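Local coordinates for proto-oncogene tyrosine-protein kinase receptor Ret (Danio rerio, PDB 7AMK) that is a receptor tyrosine kinase whose extracellular cadherin-like domains probably take part in recognising GDNF bound to its co-receptor GFR alpha 1, at residues L66-F71 with F113-T117; S136-I140 with S221-N225; N324-T328 with E460-L465; K378-Y382 with V438-L444. The protein carries 4 engineered substitutions. One frame throughout, in Å; residues are numbered along the deposited sequence.

Contact 1: L66-F71 with F113-T117. With NAG (2-acetamido-2-deoxy-beta-D-glucopyranose), chain C; FUC (alpha-L-fucopyranose), chain B.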
# COMPACT_ATOMS: atom_id res chain seq x y z
N LEU A 66 4.96 -30.32 -63.64
CA LEU A 66 3.62 -30.32 -63.06
C LEU A 66 2.55 -30.51 -64.13
O LEU A 66 2.61 -29.91 -65.20
CB LEU A 66 3.39 -29.01 -62.30
CG LEU A 66 4.30 -28.83 -61.09
CD1 LEU A 66 3.94 -27.57 -60.37
CD2 LEU A 66 4.19 -30.05 -60.15
N GLU A 67 1.55 -31.32 -63.82
CA GLU A 67 0.51 -31.63 -64.79
C GLU A 67 -0.86 -31.34 -64.21
O GLU A 67 -1.03 -31.17 -63.01
CB GLU A 67 0.63 -33.08 -65.25
CG GLU A 67 1.56 -33.20 -66.44
CD GLU A 67 2.51 -34.36 -66.32
OE1 GLU A 67 2.46 -35.06 -65.29
OE2 GLU A 67 3.31 -34.57 -67.26
N TRP A 68 -1.85 -31.26 -65.10
CA TRP A 68 -3.23 -31.04 -64.66
C TRP A 68 -3.63 -32.02 -63.56
O TRP A 68 -4.21 -31.62 -62.55
CB TRP A 68 -4.18 -31.16 -65.84
CG TRP A 68 -3.97 -30.12 -66.88
CD1 TRP A 68 -3.40 -30.28 -68.11
CD2 TRP A 68 -4.30 -28.73 -66.77
NE1 TRP A 68 -3.36 -29.08 -68.78
CE2 TRP A 68 -3.91 -28.12 -67.98
CE3 TRP A 68 -4.89 -27.95 -65.77
CZ2 TRP A 68 -4.09 -26.76 -68.21
CZ3 TRP A 68 -5.07 -26.61 -66.00
CH2 TRP A 68 -4.67 -26.02 -67.21
N SER A 69 -3.31 -33.31 -63.73
CA SER A 69 -3.70 -34.32 -62.75
C SER A 69 -3.03 -34.10 -61.39
O SER A 69 -3.62 -34.44 -60.35
CB SER A 69 -3.40 -35.73 -63.27
OG SER A 69 -2.02 -35.93 -63.57
N ASP A 70 -1.82 -33.53 -61.37
CA ASP A 70 -1.17 -33.20 -60.11
C ASP A 70 -2.03 -32.24 -59.29
O ASP A 70 -2.08 -32.35 -58.06
CB ASP A 70 0.19 -32.58 -60.36
CG ASP A 70 1.19 -33.58 -60.88
OD1 ASP A 70 1.10 -34.75 -60.46
OD2 ASP A 70 2.05 -33.19 -61.69
N PHE A 71 -2.67 -31.27 -59.95
CA PHE A 71 -3.51 -30.31 -59.25
C PHE A 71 -4.75 -30.98 -58.69
O PHE A 71 -5.07 -30.85 -57.50
CB PHE A 71 -3.91 -29.16 -60.18
CG PHE A 71 -4.94 -28.25 -59.58
CD1 PHE A 71 -6.28 -28.51 -59.74
CD2 PHE A 71 -4.56 -27.13 -58.84
CE1 PHE A 71 -7.24 -27.69 -59.17
CE2 PHE A 71 -5.51 -26.31 -58.27
CZ PHE A 71 -6.86 -26.59 -58.44
N PHE A 113 -0.56 -23.67 -55.64
CA PHE A 113 -0.61 -24.41 -56.88
C PHE A 113 -1.82 -23.90 -57.64
O PHE A 113 -2.96 -24.15 -57.25
CB PHE A 113 -0.68 -25.91 -56.61
CG PHE A 113 -0.50 -26.77 -57.82
CD1 PHE A 113 -0.30 -26.21 -59.08
CD2 PHE A 113 -0.55 -28.16 -57.72
CE1 PHE A 113 -0.14 -27.02 -60.20
CE2 PHE A 113 -0.39 -28.97 -58.84
CZ PHE A 113 -0.20 -28.40 -60.08
N ILE A 114 -1.57 -23.14 -58.70
CA ILE A 114 -2.62 -22.54 -59.51
C ILE A 114 -2.93 -23.48 -60.66
O ILE A 114 -2.03 -23.93 -61.38
CB ILE A 114 -2.18 -21.16 -60.03
CG1 ILE A 114 -1.76 -20.25 -58.87
CG2 ILE A 114 -3.30 -20.52 -60.87
CD1 ILE A 114 -1.13 -18.98 -59.34
N ASN A 115 -4.22 -23.78 -60.85
CA ASN A 115 -4.68 -24.72 -61.86
C ASN A 115 -4.70 -24.06 -63.24
O ASN A 115 -5.72 -23.98 -63.91
CB ASN A 115 -6.05 -25.26 -61.46
CG ASN A 115 -6.60 -26.32 -62.42
OD1 ASN A 115 -5.86 -27.11 -63.00
ND2 ASN A 115 -7.91 -26.33 -62.56
N ASP A 116 -3.54 -23.57 -63.67
CA ASP A 116 -3.43 -22.99 -65.01
C ASP A 116 -1.96 -22.98 -65.40
O ASP A 116 -1.08 -23.21 -64.56
CB ASP A 116 -4.03 -21.57 -65.05
CG ASP A 116 -4.15 -20.99 -66.47
OD1 ASP A 116 -3.95 -21.72 -67.47
OD2 ASP A 116 -4.44 -19.78 -66.58
N THR A 117 -1.70 -22.76 -66.68
CA THR A 117 -0.33 -22.59 -67.15
C THR A 117 0.20 -21.21 -66.74
O THR A 117 -0.57 -20.30 -66.40
CB THR A 117 -0.24 -22.78 -68.67
OG1 THR A 117 -1.32 -22.11 -69.32
CG2 THR A 117 -0.26 -24.26 -69.04
C1 NAG C . -8.56 -27.27 -63.41
C2 NAG C . -10.06 -27.31 -63.14
C3 NAG C . -10.74 -28.32 -64.05
C4 NAG C . -10.34 -28.12 -65.51
C5 NAG C . -8.83 -28.00 -65.64
C6 NAG C . -8.40 -27.62 -67.04
C7 NAG C . -10.55 -26.69 -60.81
C8 NAG C . -10.83 -27.20 -59.43
N2 NAG C . -10.34 -27.62 -61.75
O3 NAG C . -12.15 -28.18 -63.89
O4 NAG C . -10.76 -29.24 -66.27
O5 NAG C . -8.33 -26.98 -64.77
O6 NAG C . -8.64 -26.24 -67.28
O7 NAG C . -10.51 -25.49 -61.07
C1 FUC B . -9.38 -26.11 -68.51
C2 FUC B . -9.82 -24.63 -68.63
C3 FUC B . -8.63 -23.71 -68.85
C4 FUC B . -7.80 -24.18 -70.06
C5 FUC B . -7.42 -25.67 -69.89
C6 FUC B . -6.75 -26.28 -71.12
O2 FUC B . -10.57 -24.18 -67.51
O3 FUC B . -9.10 -22.40 -69.14
O4 FUC B . -8.52 -23.97 -71.25
O5 FUC B . -8.58 -26.50 -69.61
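Phe-71 and Asn-115 meet flat to flat: CB of Asn-115 stands 3.3 Å from the centroid of the Phe-71 ring, and its amide plane is turned only 8° from the ring plane. The same phenyl group directs an edge at the face of Phe-113 in a T-shaped pair, centroids 5.6 Å apart. Its CG lies anti to the backbone N (chi1 171°), which carries the ring toward the strand end while CB stays over the face of Phe-113 as a CH-pi donor. Leu-66 CD1 approaches Phe-113 CE1 at 4.1 Å, and Val-14 of strand 7-14 also packs on Phe-113. With an alanine in place of Phe-71, the Asn-115 side chain would probably lose the flat surface beneath it and a gap would open beside Phe-113. The outer side is more open: Trp-68 is partly exposed and Thr-117 exposed, although the indole, nearly perpendicular to the amide, still brings its CE3 edge within 3.1 Å of Asn-115 OD1. C6 of the N-acetylglucosamine lies over one indole face, offset toward the rim; C1 of that sugar is bonded to Asn-115 ND2. Asn-115, Asp-116 and Thr-117 spell an Asn-X-Thr sequon, making this an N-glycosylation site at an inverse gamma turn in cadherin-like domain 1.

Contact 2: S136-I140 with S221-N225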
# COMPACT_ATOMS: atom_id res chain seq x y z
N SER A 136 7.45 -10.16 -46.68
CA SER A 136 7.66 -10.42 -45.26
C SER A 136 8.98 -9.81 -44.79
O SER A 136 9.98 -9.84 -45.51
CB SER A 136 7.66 -11.92 -45.02
OG SER A 136 8.64 -12.52 -45.86
N ASN A 137 8.98 -9.26 -43.57
CA ASN A 137 10.16 -8.52 -43.10
C ASN A 137 11.13 -9.44 -42.37
O ASN A 137 10.73 -10.13 -41.42
CB ASN A 137 9.75 -7.37 -42.20
CG ASN A 137 9.05 -6.26 -42.95
OD1 ASN A 137 9.45 -5.86 -44.05
ND2 ASN A 137 7.98 -5.75 -42.34
N PRO A 138 12.39 -9.50 -42.77
CA PRO A 138 13.30 -10.45 -42.12
C PRO A 138 13.67 -9.96 -40.72
O PRO A 138 13.34 -8.85 -40.30
CB PRO A 138 14.51 -10.49 -43.08
CG PRO A 138 14.44 -9.21 -43.85
CD PRO A 138 12.98 -8.83 -43.93
N HIS A 139 14.31 -10.84 -39.97
CA HIS A 139 14.80 -10.47 -38.66
C HIS A 139 16.18 -11.06 -38.51
O HIS A 139 16.44 -12.14 -39.03
CB HIS A 139 13.89 -10.95 -37.53
CG HIS A 139 13.65 -12.43 -37.54
ND1 HIS A 139 14.55 -13.34 -37.03
CD2 HIS A 139 12.61 -13.17 -38.01
CE1 HIS A 139 14.08 -14.57 -37.18
NE2 HIS A 139 12.90 -14.49 -37.77
N ILE A 140 17.06 -10.34 -37.83
CA ILE A 140 18.33 -10.89 -37.41
C ILE A 140 18.51 -10.53 -35.93
O ILE A 140 17.83 -9.65 -35.40
CB ILE A 140 19.50 -10.35 -38.25
CG1 ILE A 140 19.45 -8.82 -38.25
CG2 ILE A 140 19.39 -10.79 -39.67
CD1 ILE A 140 20.62 -8.18 -38.93
N SER A 221 9.64 -0.71 -50.33
CA SER A 221 10.00 -0.38 -48.95
C SER A 221 9.87 -1.61 -48.05
O SER A 221 8.82 -2.25 -48.05
CB SER A 221 9.09 0.73 -48.45
OG SER A 221 9.55 1.23 -47.22
N LEU A 222 10.92 -1.95 -47.31
CA LEU A 222 10.78 -2.98 -46.29
C LEU A 222 11.63 -2.61 -45.08
O LEU A 222 12.29 -1.57 -45.04
CB LEU A 222 11.14 -4.36 -46.85
CG LEU A 222 12.60 -4.65 -47.14
CD1 LEU A 222 12.84 -6.15 -47.28
CD2 LEU A 222 13.02 -3.89 -48.40
N HIS A 223 11.61 -3.47 -44.06
CA HIS A 223 12.43 -3.20 -42.89
C HIS A 223 12.83 -4.51 -42.24
O HIS A 223 12.15 -5.53 -42.38
CB HIS A 223 11.71 -2.30 -41.88
CG HIS A 223 10.54 -2.95 -41.20
ND1 HIS A 223 10.69 -3.82 -40.14
CD2 HIS A 223 9.21 -2.83 -41.40
CE1 HIS A 223 9.51 -4.21 -39.73
NE2 HIS A 223 8.59 -3.63 -40.48
N VAL A 224 13.95 -4.46 -41.52
CA VAL A 224 14.54 -5.63 -40.87
C VAL A 224 14.39 -5.44 -39.36
O VAL A 224 14.76 -4.38 -38.83
CB VAL A 224 16.02 -5.82 -41.28
CG1 VAL A 224 16.62 -7.03 -40.56
CG2 VAL A 224 16.20 -5.91 -42.85
N ASN A 225 13.83 -6.43 -38.69
CA ASN A 225 13.70 -6.37 -37.24
C ASN A 225 14.99 -6.87 -36.59
O ASN A 225 15.60 -7.81 -37.10
CB ASN A 225 12.51 -7.20 -36.75
CG ASN A 225 11.15 -6.66 -37.25
OD1 ASN A 225 10.71 -5.59 -36.84
ND2 ASN A 225 10.49 -7.42 -38.10
O HOH W 1 10.50 -10.08 -38.35
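Asn-137 lies across the imidazole of His-223, its CG 3.6 Å above the centre of the ring and the amide tilted 38° from the ring plane. The arrangement is an amide laid over a face: ND2 comes close to NE2, but the angle is poor for a hydrogen bond. The other end of the amide does the bonding, since OD1 accepts from the backbone N of His-223 at 3.2 Å, along a nearly straight N-H line (169°) that arrives from above the carbonyl plane. His-223 can offer its face because its CG sits between the backbone N and the carbonyl carbon (chi1 69°), bringing the ring back toward Asn-137. Beyond this pair the chains settle into a parallel beta bridge between His-139 and Asn-225, by which the short strand 139-141 joins the edge of the cadherin-domain sheet beside strand 215-227. Asn-225 bonds to both neighbours of His-139: its N gives to Pro-138 O (2.9 Å), and its O takes from Ile-140 N (3.0 Å). On the buried side, Val-224 splits its branches. CG2 meets Pro-138 CG at 3.9 Å, the two side chains at about a right angle, and CG1 touches CG1 of Ile-140; Leu-149 packs against all three residues. On the side of His-139 and Asn-225, a water accepts from Asn-225 ND2 (2.7 Å) and donates to Asn-137 O, and Asn-225 packs against Val-369 of the second subunit.

Contact 3: N324-T328 with E460-L465. With NAG (2-acetamido-2-deoxy-beta-D-glucopyranose), chain D.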
# COMPACT_ATOMS: atom_id res chain seq x y z
N ASN A 324 3.88 -11.17 11.16
CA ASN A 324 3.88 -10.10 12.16
C ASN A 324 5.01 -10.32 13.16
O ASN A 324 5.01 -11.31 13.89
CB ASN A 324 2.54 -10.04 12.88
CG ASN A 324 1.37 -9.98 11.92
OD1 ASN A 324 1.52 -9.61 10.75
ND2 ASN A 324 0.19 -10.35 12.40
N LEU A 325 5.96 -9.38 13.20
CA LEU A 325 7.11 -9.50 14.10
C LEU A 325 6.71 -9.11 15.51
O LEU A 325 6.09 -8.06 15.73
CB LEU A 325 8.27 -8.63 13.63
CG LEU A 325 9.37 -9.40 12.91
CD1 LEU A 325 10.74 -9.03 13.48
CD2 LEU A 325 9.11 -10.91 13.00
N SER A 326 7.09 -9.95 16.47
CA SER A 326 6.78 -9.67 17.86
C SER A 326 7.27 -8.28 18.23
O SER A 326 8.32 -7.82 17.77
CB SER A 326 7.43 -10.72 18.76
OG SER A 326 7.36 -10.33 20.12
N VAL A 327 6.49 -7.58 19.05
CA VAL A 327 6.89 -6.24 19.45
C VAL A 327 8.11 -6.24 20.36
O VAL A 327 8.69 -5.17 20.57
CB VAL A 327 5.71 -5.53 20.14
CG1 VAL A 327 4.55 -5.44 19.18
CG2 VAL A 327 5.32 -6.27 21.42
N THR A 328 8.53 -7.40 20.87
CA THR A 328 9.71 -7.45 21.72
C THR A 328 11.01 -7.60 20.94
O THR A 328 12.08 -7.37 21.51
CB THR A 328 9.60 -8.58 22.77
OG1 THR A 328 9.59 -9.86 22.13
CG2 THR A 328 8.32 -8.43 23.59
N GLU A 460 -1.39 -7.22 24.76
CA GLU A 460 -0.84 -7.60 23.47
C GLU A 460 -0.96 -9.11 23.31
O GLU A 460 -0.70 -9.86 24.26
CB GLU A 460 0.63 -7.14 23.38
CG GLU A 460 1.23 -7.15 21.98
CD GLU A 460 1.79 -8.50 21.57
OE1 GLU A 460 2.42 -9.18 22.42
OE2 GLU A 460 1.61 -8.89 20.39
N GLN A 461 -1.36 -9.57 22.12
CA GLN A 461 -1.79 -10.96 21.99
C GLN A 461 -0.61 -11.92 21.80
O GLN A 461 -0.53 -12.94 22.49
CB GLN A 461 -2.79 -11.11 20.83
CG GLN A 461 -4.19 -10.58 21.13
CD GLN A 461 -4.67 -10.90 22.54
OE1 GLN A 461 -4.49 -10.10 23.46
NE2 GLN A 461 -5.29 -12.07 22.72
N GLN A 462 0.31 -11.60 20.90
CA GLN A 462 1.39 -12.53 20.61
C GLN A 462 2.22 -12.88 21.85
O GLN A 462 2.56 -14.05 22.06
CB GLN A 462 2.29 -11.96 19.52
CG GLN A 462 3.54 -12.78 19.30
CD GLN A 462 4.18 -12.52 17.96
OE1 GLN A 462 3.67 -11.75 17.15
NE2 GLN A 462 5.32 -13.18 17.72
N ASN A 463 2.55 -11.89 22.68
CA ASN A 463 3.40 -12.13 23.85
C ASN A 463 2.65 -12.07 25.17
O ASN A 463 3.25 -12.37 26.21
CB ASN A 463 4.56 -11.13 23.89
CG ASN A 463 5.39 -11.16 22.64
OD1 ASN A 463 5.05 -10.52 21.64
ND2 ASN A 463 6.49 -11.91 22.67
N LYS A 464 1.38 -11.69 25.17
CA LYS A 464 0.59 -11.63 26.40
C LYS A 464 1.10 -10.54 27.35
O LYS A 464 0.90 -10.63 28.56
CB LYS A 464 0.56 -13.00 27.09
N LEU A 465 1.75 -9.51 26.81
CA LEU A 465 2.15 -8.37 27.62
C LEU A 465 0.94 -7.52 27.97
O LEU A 465 0.09 -7.24 27.12
CB LEU A 465 3.17 -7.52 26.86
CG LEU A 465 4.46 -8.22 26.47
CD1 LEU A 465 5.19 -7.44 25.37
CD2 LEU A 465 5.32 -8.36 27.71
C1 NAG D . -1.02 -10.34 11.63
C2 NAG D . -1.96 -11.45 12.11
C3 NAG D . -3.30 -11.38 11.39
C4 NAG D . -3.91 -9.98 11.51
C5 NAG D . -2.90 -8.93 11.05
C6 NAG D . -3.38 -7.51 11.28
C7 NAG D . -1.39 -13.48 10.82
C8 NAG D . -0.70 -14.81 10.86
N2 NAG D . -1.35 -12.77 11.95
O3 NAG D . -4.18 -12.35 11.95
O4 NAG D . -5.08 -9.88 10.71
O5 NAG D . -1.67 -9.07 11.77
O6 NAG D . -3.15 -7.10 12.62
O7 NAG D . -1.97 -13.08 9.82
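Ser-326 shapes an ST turn in a loop of cadherin-like domain 3, and it faces Gln-462 and Asn-463 in the loop that joins two neighbouring antiparallel strands, 451-460 and 466-475, of domain 4. Within the turn, OG of Ser-326 accepts from the backbone N of Thr-328, with an N-H...O angle of 167°, and also from Thr-328 OG1. The carboxamide of Asn-463 comes up against this hydroxyl, its CG 3.3 Å from Ser-326 OG. Alongside, Gln-462 reaches out with CG anti to its backbone N (chi1 172°) and the rest of the chain extended, which lays NE2 3.4 Å from Ser-326 CB. The apolar half of the contact belongs to Leu-465. Its CD1 touches Thr-328 CG2 at 3.7 Å and Val-327 CG2 at 4.1 Å, the leucine and valine side chains running alongside one another with their directions reversed. The carboxylate of Glu-460 braces the domain 4 loop from within: OE1 accepts from Asn-463 N at 2.7 Å on its syn side, and OE2 receives a weak bond from Gln-462 N. Val-327 CG2 also lies 4.2 Å from Glu-460 CD. At the far end Asn-324, whose OD1 is bonded to Glu-252 N, carries N-acetylglucosamine on ND2. Ser-326 thus serves twice, as the third residue of an Asn-X-Ser sequon and within a loop-to-loop interface between consecutive cadherin-like domains.

Contact 4: K378-Y382 with V438-L444. With NAG (2-acetamido-2-deoxy-beta-D-glucopyranose), chain G; FUC (alpha-L-fucopyranose), chain E.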
# COMPACT_ATOMS: atom_id res chain seq x y z
N LYS A 378 -27.48 13.41 29.65
CA LYS A 378 -28.17 12.22 30.14
C LYS A 378 -27.81 11.03 29.27
O LYS A 378 -27.99 11.06 28.05
CB LYS A 378 -29.68 12.44 30.15
N ALA A 379 -27.30 9.97 29.90
CA ALA A 379 -26.75 8.85 29.16
C ALA A 379 -27.82 8.18 28.29
O ALA A 379 -28.95 7.97 28.73
CB ALA A 379 -26.13 7.83 30.12
N THR A 380 -27.44 7.86 27.05
CA THR A 380 -28.28 7.14 26.10
C THR A 380 -27.55 5.86 25.70
O THR A 380 -26.46 5.93 25.13
CB THR A 380 -28.57 8.01 24.87
OG1 THR A 380 -29.27 9.19 25.27
CG2 THR A 380 -29.40 7.23 23.84
N THR A 381 -28.16 4.72 26.00
CA THR A 381 -27.54 3.42 25.73
C THR A 381 -26.88 3.38 24.36
O THR A 381 -27.49 3.72 23.34
CB THR A 381 -28.61 2.32 25.83
OG1 THR A 381 -29.05 2.21 27.19
CG2 THR A 381 -28.04 0.98 25.39
N TYR A 382 -25.61 2.98 24.34
CA TYR A 382 -24.76 2.74 23.17
C TYR A 382 -24.07 4.00 22.68
O TYR A 382 -23.33 3.94 21.68
CB TYR A 382 -25.54 2.10 22.00
CG TYR A 382 -26.07 0.73 22.32
CD1 TYR A 382 -25.42 -0.10 23.23
CD2 TYR A 382 -27.23 0.26 21.72
CE1 TYR A 382 -25.92 -1.36 23.54
CE2 TYR A 382 -27.73 -1.00 22.02
CZ TYR A 382 -27.08 -1.80 22.92
OH TYR A 382 -27.58 -3.05 23.22
N VAL A 438 -21.91 3.76 26.86
CA VAL A 438 -22.86 3.50 27.93
C VAL A 438 -23.54 2.16 27.69
O VAL A 438 -23.73 1.73 26.55
CB VAL A 438 -23.89 4.65 28.03
CG1 VAL A 438 -23.19 6.00 27.99
CG2 VAL A 438 -24.89 4.54 26.92
N ASN A 439 -23.89 1.49 28.78
CA ASN A 439 -24.58 0.21 28.67
C ASN A 439 -25.93 0.28 29.38
O ASN A 439 -26.96 0.48 28.72
CB ASN A 439 -23.69 -0.90 29.24
CG ASN A 439 -24.43 -2.22 29.39
OD1 ASN A 439 -25.39 -2.51 28.66
ND2 ASN A 439 -23.99 -3.03 30.36
N ASP A 440 -25.95 0.12 30.70
CA ASP A 440 -27.18 0.13 31.48
C ASP A 440 -27.34 1.51 32.10
O ASP A 440 -26.55 1.90 32.97
CB ASP A 440 -27.17 -0.96 32.56
CG ASP A 440 -28.52 -1.09 33.28
OD1 ASP A 440 -29.28 -0.10 33.35
OD2 ASP A 440 -28.81 -2.19 33.78
N THR A 441 -28.37 2.23 31.67
CA THR A 441 -28.66 3.54 32.22
C THR A 441 -29.54 3.46 33.46
O THR A 441 -29.57 4.42 34.24
CB THR A 441 -29.35 4.42 31.17
OG1 THR A 441 -30.62 3.86 30.85
CG2 THR A 441 -28.49 4.50 29.90
N LYS A 442 -30.25 2.34 33.65
CA LYS A 442 -31.13 2.19 34.81
C LYS A 442 -30.37 2.38 36.11
O LYS A 442 -30.94 2.88 37.09
CB LYS A 442 -31.81 0.82 34.79
N VAL A 443 -29.10 1.97 36.15
CA VAL A 443 -28.31 2.08 37.37
C VAL A 443 -27.87 3.51 37.64
O VAL A 443 -27.49 3.83 38.77
CB VAL A 443 -27.10 1.13 37.29
N LEU A 444 -27.93 4.39 36.64
CA LEU A 444 -27.55 5.79 36.83
C LEU A 444 -28.51 6.53 37.75
O LEU A 444 -28.14 7.58 38.30
CB LEU A 444 -27.46 6.51 35.49
CG LEU A 444 -26.48 5.89 34.50
CD1 LEU A 444 -26.49 6.65 33.17
CD2 LEU A 444 -25.09 5.86 35.10
C1 NAG G . -24.58 -4.31 30.66
C2 NAG G . -23.64 -5.14 31.53
C3 NAG G . -24.29 -6.47 31.92
C4 NAG G . -25.67 -6.23 32.53
C5 NAG G . -26.51 -5.34 31.62
C6 NAG G . -27.83 -4.96 32.25
C7 NAG G . -21.27 -4.68 31.10
C8 NAG G . -21.42 -3.60 32.13
N2 NAG G . -22.37 -5.39 30.85
O3 NAG G . -23.44 -7.10 32.87
O4 NAG G . -26.36 -7.47 32.67
O5 NAG G . -25.81 -4.12 31.34
O6 NAG G . -28.50 -3.96 31.49
O7 NAG G . -20.21 -4.89 30.53
C1 FUC E . -28.93 -4.52 30.23
C2 FUC E . -30.32 -3.90 29.85
C3 FUC E . -30.18 -2.41 29.47
C4 FUC E . -29.07 -2.21 28.41
C5 FUC E . -27.78 -2.85 28.94
C6 FUC E . -26.57 -2.73 28.00
O2 FUC E . -31.32 -4.09 30.87
O3 FUC E . -31.40 -1.93 28.90
O4 FUC E . -29.45 -2.81 27.18
O5 FUC E . -27.98 -4.26 29.22
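Thr-381 reaches Asn-439 through its hydroxyl, and following the side chain from CB to its tips traces the polar side of the contact. CB itself stands 3.8 Å from Asn-439 O. From it the two branches part: OG1 is set anti to the carbonyl carbon (chi1 -67°) and donates to Asn-439 O at 3.1 Å, from a position tilted 24° out of the carbonyl plane. The same oxygen atom of Thr-381 has the methyl CG2 of Thr-441 as a neighbour, 3.6 Å away, the two threonine side chains crossing at about a right angle. The other branch, CG2 of Thr-381, sits over the centre of the Tyr-382 ring, 3.4 Å above its plane. A valine in place of Thr-381 would keep a methyl for the tyrosine face but would probably leave Asn-439 O without its hydroxyl donor, and the two loops less firmly tied. A second tie runs through the backbone, where Tyr-382 N gives to Val-438 O at 3.2 Å, from above the carbonyl plane. Val-438 is also bonded through its backbone to Ser-383. Farther along, CB of Ala-379 is wedged among apolar tips: Val-438 CG1 at 4.1 Å, Thr-441 CG2 at the same distance, and Leu-444 CD1 closer still. Asp-440, beyond the interface, takes weak bonds from the N atoms of Lys-442 and Val-443 on OD1, while its OD2 lies 2.9 Å from O6 of the N-acetylglucosamine. That sugar is joined to Asn-439 ND2, and Asn-439, Asp-440 and Thr-441 form the Asn-X-Thr sequon of an N-glycosylation site in a loop of cadherin-like domain 4.

How the contacts relate
The four contacts are spread along an elongated chain of cadherin-like domains, and none touches another. Contacts 1 and 2, in the first and second domains, have centres 32 Å apart and lie on the same side of the chain's centre; contacts 3 and 4 lie on the other side, 35 Å apart between centres. The extremes, contacts 1 and 4, have centres about 101 Å apart. In sequence, both segments of contact 4 fall between those of contact 3, which itself joins domain 3 to domain 4. Contacts 1, 3 and 4 each include a glycosylated asparagine, whereas contact 2 has a calcium ion in its surroundings, about 12 Å from the Ile-140 side chain.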